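PDB 2WW2: alpha-1,2-mannosidase from Bacteroides thetaiotaomicron, which hydrolyses alpha-mannosides with inversion of anomeric configuration, as a calcium-dependent glycoside hydrolase of family GH92. Local coordinates for residues 438-450 and 512-525. Sequence-based numbering, arbitrary orientation.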
ATOM      1  N   TYR A 438      13.679  24.220   9.339  1.00 10.98           N
ATOM      2  CA  TYR A 438      14.032  22.847   9.728  1.00 11.32           C
ATOM      3  C   TYR A 438      15.351  22.542   9.006  1.00 11.69           C
ATOM      4  O   TYR A 438      15.521  22.941   7.875  1.00 11.31           O
ATOM      5  CB  TYR A 438      12.929  21.871   9.280  1.00 11.10           C
ATOM      6  CG  TYR A 438      13.209  20.430   9.661  1.00 11.93           C
ATOM      7  CD1 TYR A 438      12.830  19.936  10.909  1.00 12.68           C
ATOM      8  CD2 TYR A 438      13.876  19.579   8.794  1.00 13.48           C
ATOM      9  CE1 TYR A 438      13.102  18.630  11.274  1.00 13.72           C
ATOM     10  CE2 TYR A 438      14.167  18.254   9.157  1.00 13.42           C
ATOM     11  CZ  TYR A 438      13.774  17.798  10.388  1.00 14.84           C
ATOM     12  OH  TYR A 438      14.046  16.506  10.752  1.00 16.44           O
ATOM     13  N   PRO A 439      16.281  21.801   9.642  1.00 12.39           N
ATOM     14  CA  PRO A 439      16.178  21.044  10.883  1.00 12.35           C
ATOM     15  C   PRO A 439      16.464  21.865  12.141  1.00 12.84           C
ATOM     16  O   PRO A 439      16.534  21.298  13.228  1.00 13.44           O
ATOM     17  CB  PRO A 439      17.245  19.955  10.704  1.00 12.74           C
ATOM     18  CG  PRO A 439      18.338  20.664   9.887  1.00 11.90           C
ATOM     19  CD  PRO A 439      17.628  21.711   9.044  1.00 12.18           C
ATOM     20  N   GLU A 440      16.626  23.179  12.005  1.00 12.85           N
ATOM     21  CA  GLU A 440      16.866  24.042  13.163  1.00 12.73           C
ATOM     22  C   GLU A 440      15.806  23.903  14.255  1.00 12.82           C
ATOM     23  O   GLU A 440      16.117  23.966  15.439  1.00 12.18           O
ATOM     24  CB  GLU A 440      16.945  25.501  12.734  1.00 12.76           C
ATOM     25  CG  GLU A 440      18.203  25.843  11.926  1.00 14.63           C
ATOM     26  CD  GLU A 440      18.047  25.583  10.437  1.00 14.93           C
ATOM     27  OE1 GLU A 440      17.032  24.975  10.034  1.00 14.12           O
ATOM     28  OE2 GLU A 440      18.949  25.989   9.667  1.00 15.02           O
ATOM     29  N   VAL A 441      14.545  23.744  13.856  1.00 12.27           N
ATOM     30  CA  VAL A 441      13.457  23.590  14.824  1.00 12.09           C
ATOM     31  C   VAL A 441      12.624  22.377  14.434  1.00 12.16           C
ATOM     32  O   VAL A 441      12.197  22.268  13.291  1.00 11.88           O
ATOM     33  CB  VAL A 441      12.549  24.855  14.846  1.00 12.09           C
ATOM     34  CG1 VAL A 441      11.416  24.693  15.858  1.00 12.01           C
ATOM     35  CG2 VAL A 441      13.364  26.118  15.148  1.00 12.22           C
ATOM     36  N   PRO A 442      12.410  21.441  15.373  1.00 12.31           N
ATOM     37  CA  PRO A 442      11.556  20.284  15.091  1.00 12.33           C
ATOM     38  C   PRO A 442      10.159  20.700  14.634  1.00 12.05           C
ATOM     39  O   PRO A 442       9.600  21.659  15.167  1.00 11.91           O
ATOM     40  CB  PRO A 442      11.442  19.585  16.451  1.00 12.37           C
ATOM     41  CG  PRO A 442      12.691  19.974  17.181  1.00 13.75           C
ATOM     42  CD  PRO A 442      13.025  21.376  16.708  1.00 12.39           C
ATOM     43  N   GLU A 443       9.603  19.991  13.657  1.00 11.08           N
ATOM     44  CA  GLU A 443       8.217  20.221  13.254  1.00 10.50           C
ATOM     45  C   GLU A 443       7.952  21.639  12.723  1.00  9.86           C
ATOM     46  O   GLU A 443       6.850  22.164  12.826  1.00  9.01           O
ATOM     47  CB  GLU A 443       7.279  19.857  14.417  1.00 11.51           C
ATOM     48  CG  GLU A 443       7.426  18.385  14.789  1.00 14.46           C
ATOM     49  CD  GLU A 443       6.742  18.002  16.096  1.00 20.70           C
ATOM     50  OE1 GLU A 443       5.624  18.478  16.391  1.00 20.18           O
ATOM     51  OE2 GLU A 443       7.332  17.179  16.825  1.00 24.33           O
ATOM     52  N   ALA A 444       8.970  22.216  12.097  1.00  9.21           N
ATOM     53  CA  ALA A 444       8.982  23.620  11.728  1.00  8.94           C
ATOM     54  C   ALA A 444       7.864  24.042  10.773  1.00  8.88           C
ATOM     55  O   ALA A 444       7.349  25.148  10.877  1.00  8.93           O
ATOM     56  CB  ALA A 444      10.352  23.983  11.109  1.00  7.83           C
ATOM     57  N   THR A 445       7.529  23.191   9.811  1.00  8.49           N
ATOM     58  CA  THR A 445       6.559  23.597   8.813  1.00  8.38           C
ATOM     59  C   THR A 445       5.157  23.587   9.423  1.00  8.94           C
ATOM     60  O   THR A 445       4.376  24.531   9.233  1.00  8.49           O
ATOM     61  CB  THR A 445       6.646  22.707   7.562  1.00  8.42           C
ATOM     62  OG1 THR A 445       7.891  22.966   6.895  1.00  9.26           O
ATOM     63  CG2 THR A 445       5.504  23.031   6.615  1.00  8.63           C
ATOM     64  N   ALA A 446       4.842  22.522  10.167  1.00  7.74           N
ATOM     65  CA  ALA A 446       3.552  22.470  10.870  1.00  8.24           C
ATOM     66  C   ALA A 446       3.448  23.674  11.823  1.00  8.72           C
ATOM     67  O   ALA A 446       2.394  24.315  11.904  1.00  9.09           O
ATOM     68  CB  ALA A 446       3.389  21.149  11.613  1.00  7.41           C
ATOM     69  N   LYS A 447       4.541  24.012  12.517  1.00  8.24           N
ATOM     70  CA  LYS A 447       4.517  25.193  13.383  1.00  9.00           C
ATOM     71  C   LYS A 447       4.252  26.486  12.603  1.00  9.15           C
ATOM     72  O   LYS A 447       3.416  27.300  13.010  1.00  8.89           O
ATOM     73  CB  LYS A 447       5.809  25.316  14.205  1.00  8.41           C
ATOM     74  CG  LYS A 447       5.901  24.255  15.324  1.00  8.86           C
ATOM     75  CD  LYS A 447       7.318  24.162  15.926  1.00  8.68           C
ATOM     76  CE  LYS A 447       7.311  23.216  17.152  1.00 10.06           C
ATOM     77  NZ  LYS A 447       8.661  22.907  17.686  1.00  9.27           N
ATOM     78  N   THR A 448       4.973  26.681  11.497  1.00  8.91           N
ATOM     79  CA  THR A 448       4.785  27.874  10.682  1.00  8.99           C
ATOM     80  C   THR A 448       3.310  28.010  10.292  1.00  9.28           C
ATOM     81  O   THR A 448       2.724  29.103  10.361  1.00  9.48           O
ATOM     82  CB  THR A 448       5.628  27.798   9.387  1.00  8.93           C
ATOM     83  OG1 THR A 448       7.013  27.666   9.719  1.00  9.20           O
ATOM     84  CG2 THR A 448       5.452  29.059   8.547  1.00  8.81           C
ATOM     85  N   LEU A 449       2.713  26.910   9.852  1.00  8.35           N
ATOM     86  CA  LEU A 449       1.313  26.946   9.433  1.00  8.62           C
ATOM     87  C   LEU A 449       0.355  27.273  10.590  1.00  8.42           C
ATOM     88  O   LEU A 449      -0.591  28.059  10.433  1.00  8.00           O
ATOM     89  CB  LEU A 449       0.931  25.635   8.711  1.00  8.94           C
ATOM     90  CG  LEU A 449       1.703  25.396   7.400  1.00  9.33           C
ATOM     91  CD1 LEU A 449       1.668  23.916   6.950  1.00  9.13           C
ATOM     92  CD2 LEU A 449       1.221  26.307   6.255  1.00  8.23           C
ATOM     93  N   GLU A 450       0.595  26.694  11.757  1.00  8.44           N
ATOM     94  CA  GLU A 450      -0.213  27.025  12.932  1.00  8.84           C
ATOM     95  C   GLU A 450      -0.015  28.501  13.322  1.00  8.42           C
ATOM     96  O   GLU A 450      -0.960  29.185  13.720  1.00  8.00           O
ATOM     97  CB  GLU A 450       0.175  26.119  14.116  1.00  9.53           C
ATOM     98  CG  GLU A 450      -0.098  24.616  13.900  1.00 11.71           C
ATOM     99  CD  GLU A 450      -1.552  24.218  14.152  1.00 14.96           C
ATOM    100  OE1 GLU A 450      -2.274  25.018  14.786  1.00 17.20           O
ATOM    101  OE2 GLU A 450      -1.987  23.102  13.717  1.00 14.52           O
ATOM    102  N   GLY A 512       9.804  14.918  10.750  1.00 13.75           N
ATOM    103  CA  GLY A 512      10.696  15.993  10.337  1.00 13.55           C
ATOM    104  C   GLY A 512      10.050  17.347  10.591  1.00 13.01           C
ATOM    105  O   GLY A 512       9.735  17.690  11.736  1.00 13.23           O
ATOM    106  N   PRO A 513       9.833  18.122   9.525  1.00 12.58           N
ATOM    107  CA  PRO A 513       9.200  19.442   9.635  1.00 12.16           C
ATOM    108  C   PRO A 513       7.690  19.352   9.857  1.00 12.45           C
ATOM    109  O   PRO A 513       7.036  20.381  10.060  1.00 11.38           O
ATOM    110  CB  PRO A 513       9.450  20.053   8.259  1.00 11.98           C
ATOM    111  CG  PRO A 513       9.435  18.849   7.338  1.00 12.12           C
ATOM    112  CD  PRO A 513      10.194  17.797   8.129  1.00 12.77           C
ATOM    113  N   PHE A 514       7.141  18.137   9.810  1.00 12.68           N
ATOM    114  CA  PHE A 514       5.715  17.963  10.015  1.00 13.46           C
ATOM    115  C   PHE A 514       5.419  17.300  11.343  1.00 14.76           C
ATOM    116  O   PHE A 514       6.285  16.653  11.930  1.00 15.24           O
ATOM    117  CB  PHE A 514       5.073  17.181   8.862  1.00 13.43           C
ATOM    118  CG  PHE A 514       5.211  17.857   7.532  1.00 13.37           C
ATOM    119  CD1 PHE A 514       4.484  19.005   7.238  1.00 12.60           C
ATOM    120  CD2 PHE A 514       6.100  17.370   6.583  1.00 12.30           C
ATOM    121  CE1 PHE A 514       4.640  19.651   6.002  1.00 12.44           C
ATOM    122  CE2 PHE A 514       6.247  18.015   5.342  1.00 14.38           C
ATOM    123  CZ  PHE A 514       5.520  19.142   5.061  1.00 11.23           C
ATOM    124  N   THR A 515       4.174  17.463  11.786  1.00 15.62           N
ATOM    125  CA  THR A 515       3.674  16.976  13.061  1.00 17.77           C
ATOM    126  C   THR A 515       2.533  16.011  12.785  1.00 18.05           C
ATOM    127  O   THR A 515       1.533  16.400  12.208  1.00 18.06           O
ATOM    128  CB  THR A 515       3.093  18.176  13.868  1.00 17.35           C
ATOM    129  OG1 THR A 515       4.160  18.993  14.356  1.00 19.69           O
ATOM    130  CG2 THR A 515       2.246  17.725  15.029  1.00 19.14           C
ATOM    131  N   GLU A 516       2.684  14.749  13.166  1.00 19.40           N
ATOM    132  CA  GLU A 516       1.560  13.810  13.084  1.00 21.81           C
ATOM    133  C   GLU A 516       0.980  13.676  11.677  1.00 21.35           C
ATOM    134  O   GLU A 516      -0.219  13.471  11.510  1.00 22.18           O
ATOM    135  CB  GLU A 516       0.451  14.275  14.022  1.00 22.97           C
ATOM    136  CG  GLU A 516       0.892  14.310  15.471  1.00 28.11           C
ATOM    137  CD  GLU A 516       0.616  13.011  16.153  1.00 33.61           C
ATOM    138  OE1 GLU A 516      -0.570  12.775  16.475  1.00 36.22           O
ATOM    139  OE2 GLU A 516       1.577  12.231  16.347  1.00 36.96           O
ATOM    140  N   GLY A 517       1.822  13.790  10.662  1.00 20.10           N
ATOM    141  CA  GLY A 517       1.299  13.882   9.313  1.00 18.00           C
ATOM    142  C   GLY A 517       2.432  14.162   8.362  1.00 16.67           C
ATOM    143  O   GLY A 517       3.604  14.186   8.767  1.00 16.74           O
ATOM    144  N   SER A 518       2.078  14.341   7.094  1.00 14.76           N
ATOM    145  CA  SER A 518       3.036  14.577   6.038  1.00 12.93           C
ATOM    146  C   SER A 518       2.546  15.801   5.280  1.00 12.62           C
ATOM    147  O   SER A 518       1.524  16.387   5.641  1.00 11.34           O
ATOM    148  CB  SER A 518       3.073  13.380   5.091  1.00 13.19           C
ATOM    149  OG  SER A 518       1.830  13.280   4.411  1.00 13.22           O
ATOM    150  N   SER A 519       3.279  16.194   4.241  1.00 12.34           N
ATOM    151  CA  SER A 519       2.866  17.328   3.428  1.00 13.03           C
ATOM    152  C   SER A 519       1.465  17.110   2.844  1.00 13.19           C
ATOM    153  O   SER A 519       0.711  18.058   2.622  1.00 12.92           O
ATOM    154  CB  SER A 519       3.859  17.584   2.293  1.00 12.64           C
ATOM    155  OG  SER A 519       3.437  18.739   1.586  1.00 14.50           O
ATOM    156  N   TRP A 520       1.136  15.851   2.586  1.00 13.63           N
ATOM    157  CA  TRP A 520      -0.159  15.487   2.012  1.00 14.79           C
ATOM    158  C   TRP A 520      -1.287  16.047   2.870  1.00 14.11           C
ATOM    159  O   TRP A 520      -2.324  16.469   2.344  1.00 14.05           O
ATOM    160  CB  TRP A 520      -0.269  13.955   1.929  1.00 15.58           C
ATOM    161  CG  TRP A 520      -1.506  13.413   1.237  1.00 19.08           C
ATOM    162  CD1 TRP A 520      -2.630  12.883   1.835  1.00 20.36           C
ATOM    163  CD2 TRP A 520      -1.720  13.318  -0.175  1.00 21.75           C
ATOM    164  NE1 TRP A 520      -3.530  12.478   0.866  1.00 22.41           N
ATOM    165  CE2 TRP A 520      -2.996  12.737  -0.371  1.00 23.90           C
ATOM    166  CE3 TRP A 520      -0.962  13.676  -1.295  1.00 24.06           C
ATOM    167  CZ2 TRP A 520      -3.528  12.504  -1.649  1.00 27.36           C
ATOM    168  CZ3 TRP A 520      -1.486  13.446  -2.565  1.00 27.34           C
ATOM    169  CH2 TRP A 520      -2.764  12.870  -2.732  1.00 28.59           C
ATOM    170  N   HIS A 521      -1.089  16.047   4.188  1.00 13.37           N
ATOM    171  CA  HIS A 521      -2.093  16.581   5.117  1.00 13.29           C
ATOM    172  C   HIS A 521      -1.905  18.068   5.372  1.00 12.43           C
ATOM    173  O   HIS A 521      -2.863  18.829   5.314  1.00 13.07           O
ATOM    174  CB  HIS A 521      -2.059  15.851   6.470  1.00 12.58           C
ATOM    175  CG  HIS A 521      -1.878  14.374   6.350  1.00 14.84           C
ATOM    176  ND1 HIS A 521      -2.905  13.527   5.988  1.00 17.53           N
ATOM    177  CD2 HIS A 521      -0.785  13.594   6.523  1.00 14.91           C
ATOM    178  CE1 HIS A 521      -2.451  12.285   5.951  1.00 16.09           C
ATOM    179  NE2 HIS A 521      -1.169  12.299   6.279  1.00 18.25           N
ATOM    180  N   TRP A 522      -0.674  18.463   5.685  1.00 11.60           N
ATOM    181  CA  TRP A 522      -0.374  19.824   6.162  1.00 11.11           C
ATOM    182  C   TRP A 522      -0.547  20.911   5.099  1.00 11.19           C
ATOM    183  O   TRP A 522      -0.739  22.095   5.419  1.00 11.12           O
ATOM    184  CB  TRP A 522       1.015  19.864   6.829  1.00 10.94           C
ATOM    185  CG  TRP A 522       0.933  19.335   8.229  1.00 10.79           C
ATOM    186  CD1 TRP A 522       1.188  18.053   8.647  1.00 10.12           C
ATOM    187  CD2 TRP A 522       0.499  20.060   9.386  1.00 12.13           C
ATOM    188  NE1 TRP A 522       0.961  17.947  10.008  1.00 11.57           N
ATOM    189  CE2 TRP A 522       0.527  19.165  10.478  1.00 11.18           C
ATOM    190  CE3 TRP A 522       0.077  21.391   9.603  1.00  9.95           C
ATOM    191  CZ2 TRP A 522       0.158  19.554  11.776  1.00 12.28           C
ATOM    192  CZ3 TRP A 522      -0.278  21.772  10.880  1.00 11.69           C
ATOM    193  CH2 TRP A 522      -0.235  20.859  11.958  1.00 10.72           C
ATOM    194  N   THR A 523      -0.518  20.512   3.832  1.00 11.11           N
ATOM    195  CA  THR A 523      -0.732  21.467   2.743  1.00 11.35           C
ATOM    196  C   THR A 523      -2.120  22.124   2.827  1.00 11.27           C
ATOM    197  O   THR A 523      -2.307  23.241   2.360  1.00 10.96           O
ATOM    198  CB  THR A 523      -0.485  20.804   1.371  1.00 11.43           C
ATOM    199  OG1 THR A 523       0.912  20.501   1.260  1.00 11.02           O
ATOM    200  CG2 THR A 523      -0.890  21.741   0.195  1.00 11.78           C
ATOM    201  N   TRP A 524      -3.076  21.451   3.463  1.00 10.81           N
ATOM    202  CA  TRP A 524      -4.436  21.994   3.596  1.00 10.76           C
ATOM    203  C   TRP A 524      -4.636  22.915   4.790  1.00 10.44           C
ATOM    204  O   TRP A 524      -5.722  23.471   4.983  1.00 10.69           O
ATOM    205  CB  TRP A 524      -5.446  20.839   3.673  1.00 11.01           C
ATOM    206  CG  TRP A 524      -5.359  20.005   2.435  1.00 10.91           C
ATOM    207  CD1 TRP A 524      -4.701  18.809   2.291  1.00 11.83           C
ATOM    208  CD2 TRP A 524      -5.890  20.329   1.145  1.00 12.22           C
ATOM    209  NE1 TRP A 524      -4.813  18.370   0.992  1.00 11.97           N
ATOM    210  CE2 TRP A 524      -5.535  19.279   0.270  1.00 11.66           C
ATOM    211  CE3 TRP A 524      -6.645  21.396   0.649  1.00 12.72           C
ATOM    212  CZ2 TRP A 524      -5.909  19.261  -1.070  1.00 12.52           C
ATOM    213  CZ3 TRP A 524      -7.010  21.383  -0.696  1.00 14.88           C
ATOM    214  CH2 TRP A 524      -6.644  20.313  -1.536  1.00 14.29           C
ATOM    215  N   SER A 525      -3.600  23.070   5.606  1.00 10.27           N
ATOM    216  CA  SER A 525      -3.738  23.803   6.866  1.00 10.95           C
ATOM    217  C   SER A 525      -3.703  25.318   6.648  1.00 11.23           C
ATOM    218  O   SER A 525      -2.805  26.020   7.149  1.00 11.59           O
ATOM    219  CB  SER A 525      -2.655  23.369   7.873  1.00 10.97           C
ATOM    220  OG  SER A 525      -2.931  23.881   9.161  1.00 10.49           O
TER
HETATM  221  O   HOH W   1      -1.608  28.638   7.709  1.00 11.31           O
HETATM  222  O   HOH W   2      -3.011  26.393  10.307  1.00 13.00           O
HETATM  223  O   HOH W   3      -3.562  22.649  11.526  1.00 13.57           O
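E443 N donates to G512 O (3.0 Å), and the backbones run closest here, with the CA atoms of E443 and P513 3.8 Å apart. E443 is the N-cap residue of helix 444-465 and the third residue of the type II turn V441-A444. A446 N reaches P513 O at 3.1 Å, in a nearly straight bond (167° at the hydrogen), and T445 N adds a weak bond. First-turn amides lack acceptors within the helix, and here a loop carbonyl serves two of them. P513 CD stands 4.0 Å from the centroid of the Y438 ring, almost on the normal, a CH-pi contact. P439 CB, after a cis peptide bond, lies over the rim of the opposite face. The hydroxyl T515 OG1 donates to E443 OE1 (2.6 Å), meeting the carboxylate on its anti side and out of its plane. The chi1 of T445 (-68°) turns CG2 toward F514 CE1 and leaves OG1 to bond W493 O.

The two segments belong to the GH92 catalytic domain, an (alpha/alpha)6 barrel, and helix 444-465 is probably one of its helices. The contact joins it to the short helix 519-522 and its leading loop. A446 CB lies over one face of W522, 3.5 Å from the centroid of the six-membered ring, another CH-pi contact. W522 NE1 donates to T515 O, close to the indole plane. E450 bends at chi2 (-81°), which brings OE2 to the ring edge, 3.3 Å from W522 CH2; OE2 also forms a salt bridge with R336. L449 CD1 packs against W522 CE3. Were W522 an alanine, A446 and L449 would probably face a gap and T515 O would lose its indole donor. Beyond the ring, three waters bridge L449 O and E450 OE2 to S525.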